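Local coordinates for amidase (Bacillus anthracis, PDB 5EWQ), which probably hydrolyses carboxylic acid amides to the free acid and ammonia, as an enzyme of the amidase family, at residues G355-L360 with V456-V461. Sequence-based numbering, arbitrary orientation.
Sequences GGVDNL and VLLSAV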
ATOM      1  N   GLY A 355     -18.124 -18.564  -3.740  1.00 90.03           N
ATOM      2  CA  GLY A 355     -19.336 -18.744  -4.517  1.00 74.86           C
ATOM      3  C   GLY A 355     -20.258 -17.543  -4.450  1.00 75.10           C
ATOM      4  O   GLY A 355     -20.574 -17.050  -3.367  1.00 76.09           O
ATOM      5  N   GLY A 356     -20.687 -17.066  -5.614  1.00 74.96           N
ATOM      6  CA  GLY A 356     -21.607 -15.946  -5.691  1.00 75.44           C
ATOM      7  C   GLY A 356     -20.966 -14.610  -5.363  1.00 78.93           C
ATOM      8  O   GLY A 356     -21.641 -13.582  -5.330  1.00 72.02           O
ATOM      9  N   VAL A 357     -19.659 -14.626  -5.121  1.00 74.33           N
ATOM     10  CA  VAL A 357     -18.924 -13.407  -4.809  1.00 76.29           C
ATOM     11  C   VAL A 357     -18.221 -12.874  -6.053  1.00 68.30           C
ATOM     12  O   VAL A 357     -17.136 -13.330  -6.411  1.00 68.94           O
ATOM     13  CB  VAL A 357     -17.890 -13.642  -3.691  1.00 77.80           C
ATOM     14  CG1 VAL A 357     -17.203 -12.338  -3.319  1.00 76.87           C
ATOM     15  CG2 VAL A 357     -18.562 -14.260  -2.475  1.00 80.43           C
ATOM     16  N   ASP A 358     -18.854 -11.908  -6.711  1.00 65.20           N
ATOM     17  CA  ASP A 358     -18.331 -11.354  -7.954  1.00 68.48           C
ATOM     18  C   ASP A 358     -17.324 -10.238  -7.690  1.00 73.17           C
ATOM     19  O   ASP A 358     -17.399  -9.548  -6.674  1.00 67.29           O
ATOM     20  CB  ASP A 358     -19.478 -10.836  -8.825  1.00 77.69           C
ATOM     21  CG  ASP A 358     -18.995 -10.219 -10.123  1.00 80.87           C
ATOM     22  OD1 ASP A 358     -18.883 -10.955 -11.127  1.00 89.69           O
ATOM     23  OD2 ASP A 358     -18.728  -9.000 -10.139  1.00 67.06           O
ATOM     24  N   ASN A 359     -16.383 -10.070  -8.614  1.00 71.68           N
ATOM     25  CA  ASN A 359     -15.369  -9.031  -8.502  1.00 50.75           C
ATOM     26  C   ASN A 359     -15.221  -8.238  -9.797  1.00 50.62           C
ATOM     27  O   ASN A 359     -15.136  -7.011  -9.779  1.00 51.51           O
ATOM     28  CB  ASN A 359     -14.024  -9.648  -8.112  1.00 57.75           C
ATOM     29  CG  ASN A 359     -12.986  -8.604  -7.751  1.00 75.48           C
ATOM     30  OD1 ASN A 359     -13.319  -7.526  -7.261  1.00 89.20           O
ATOM     31  ND2 ASN A 359     -11.719  -8.922  -7.993  1.00 74.36           N
ATOM     32  N   LEU A 360     -15.200  -8.951 -10.921  1.00 53.88           N
ATOM     33  CA  LEU A 360     -14.950  -8.340 -12.223  1.00 58.44           C
ATOM     34  C   LEU A 360     -16.089  -7.438 -12.691  1.00 62.65           C
ATOM     35  O   LEU A 360     -15.856  -6.301 -13.102  1.00 59.42           O
ATOM     36  CB  LEU A 360     -14.688  -9.425 -13.271  1.00 60.75           C
ATOM     37  CG  LEU A 360     -13.501 -10.349 -12.994  1.00 59.59           C
ATOM     38  CD1 LEU A 360     -13.268 -11.294 -14.163  1.00 68.92           C
ATOM     39  CD2 LEU A 360     -12.247  -9.542 -12.689  1.00 45.35           C
ATOM     40  N   VAL A 456      -8.206 -13.318  -0.935  1.00 47.24           N
ATOM     41  CA  VAL A 456      -8.457 -11.905  -0.672  1.00 46.10           C
ATOM     42  C   VAL A 456      -9.850 -11.488  -1.137  1.00 47.37           C
ATOM     43  O   VAL A 456     -10.420 -10.520  -0.631  1.00 75.78           O
ATOM     44  CB  VAL A 456      -7.405 -11.013  -1.362  1.00 58.57           C
ATOM     45  CG1 VAL A 456      -7.503  -9.581  -0.861  1.00 68.52           C
ATOM     46  CG2 VAL A 456      -6.017 -11.557  -1.111  1.00 42.06           C
ATOM     47  N   LEU A 457     -10.393 -12.234  -2.095  1.00 48.46           N
ATOM     48  CA  LEU A 457     -11.685 -11.919  -2.704  1.00 54.77           C
ATOM     49  C   LEU A 457     -12.803 -11.716  -1.684  1.00 56.11           C
ATOM     50  O   LEU A 457     -13.578 -10.766  -1.784  1.00 53.80           O
ATOM     51  CB  LEU A 457     -12.085 -13.025  -3.684  1.00 51.39           C
ATOM     52  CG  LEU A 457     -13.473 -12.905  -4.317  1.00 53.44           C
ATOM     53  CD1 LEU A 457     -13.606 -11.597  -5.079  1.00 59.33           C
ATOM     54  CD2 LEU A 457     -13.755 -14.091  -5.228  1.00 55.21           C
ATOM     55  N   LEU A 458     -12.877 -12.606  -0.700  1.00 61.00           N
ATOM     56  CA  LEU A 458     -13.960 -12.573   0.276  1.00 64.29           C
ATOM     57  C   LEU A 458     -13.804 -11.437   1.283  1.00 70.98           C
ATOM     58  O   LEU A 458     -14.755 -10.702   1.552  1.00 77.21           O
ATOM     59  CB  LEU A 458     -14.047 -13.910   1.012  1.00 66.62           C
ATOM     60  CG  LEU A 458     -14.213 -15.146   0.125  1.00 74.75           C
ATOM     61  CD1 LEU A 458     -14.369 -16.398   0.971  1.00 78.18           C
ATOM     62  CD2 LEU A 458     -15.396 -14.981  -0.812  1.00 83.65           C
ATOM     63  N   SER A 459     -12.605 -11.296   1.837  1.00 54.35           N
ATOM     64  CA  SER A 459     -12.352 -10.298   2.872  1.00 59.61           C
ATOM     65  C   SER A 459     -12.429  -8.870   2.335  1.00 66.47           C
ATOM     66  O   SER A 459     -12.735  -7.936   3.078  1.00 72.34           O
ATOM     67  CB  SER A 459     -10.985 -10.539   3.519  1.00 63.46           C
ATOM     68  OG  SER A 459      -9.949 -10.522   2.552  1.00 59.11           O
ATOM     69  N   ALA A 460     -12.153  -8.705   1.045  1.00 50.06           N
ATOM     70  CA  ALA A 460     -12.193  -7.388   0.420  1.00 48.28           C
ATOM     71  C   ALA A 460     -13.632  -6.931   0.195  1.00 62.30           C
ATOM     72  O   ALA A 460     -13.974  -5.778   0.460  1.00 63.15           O
ATOM     73  CB  ALA A 460     -11.430  -7.402  -0.896  1.00 45.84           C
ATOM     74  N   VAL A 461     -14.467  -7.841  -0.294  1.00 62.20           N
ATOM     75  CA  VAL A 461     -15.870  -7.536  -0.557  1.00 69.12           C
ATOM     76  C   VAL A 461     -16.644  -7.344   0.745  1.00 67.82           C
ATOM     77  O   VAL A 461     -17.455  -6.426   0.869  1.00 71.58           O
ATOM     78  CB  VAL A 461     -16.538  -8.650  -1.392  1.00 66.32           C
ATOM     79  CG1 VAL A 461     -18.033  -8.407  -1.520  1.00 65.71           C
ATOM     80  CG2 VAL A 461     -15.890  -8.739  -2.765  1.00 58.11           C
TER
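Val357 packs against Leu457, Leu458 and Val461, which share one face of the short helix 457-462 (positions i, i+1 and i+4), and its two methyls divide the work. CG1 lies 3.9 Å from Leu457 CG and equally far from Val461 CG2. CG2, anti to the carbonyl carbon (CG1 anti to the backbone N, chi1 -176°), diverges from CG1 toward Leu458 and comes within 3.6 Å of Leu458 CD2. As a whole, the Val357 side chain runs antiparallel alongside those of Leu457 and Val461 and roughly perpendicular to that of Leu458. A beta-branched residue suits this place, since its two methyls touch different residues of that face.

Leu457 also spreads its two methyls over the loop. CD1 lies against Asn359 CB at 3.6 Å, whereas CD2 approaches Val357 O at 3.7 Å. Asn359 suits its place because its aliphatic CB meets the leucine methyl while the polar amide end lies beyond it, with OD1 in a weak hydrogen bond to Thr226.

Helix 418-437 binds the loop through Asn431, bonded to Gly355 O, and Ser428, bonded to Asp358 N; Leu458 packs on the same helix. Asp358 turns its CB away from helix 457-462, and its OD2 accepts the backbone N-H of Thr362 in the first turn of helix 360-377.

The contact thus rests the loop between strand 345-347 and helix 360-377 on helix 457-462, which connects strands 447-451 and 466-473 of the mixed central sheet. No hydrogen bond crosses between the segments, so they meet through van der Waals and hydrophobic contact, while several of the loop's polar groups are bonded to residues that are not on helix 457-462.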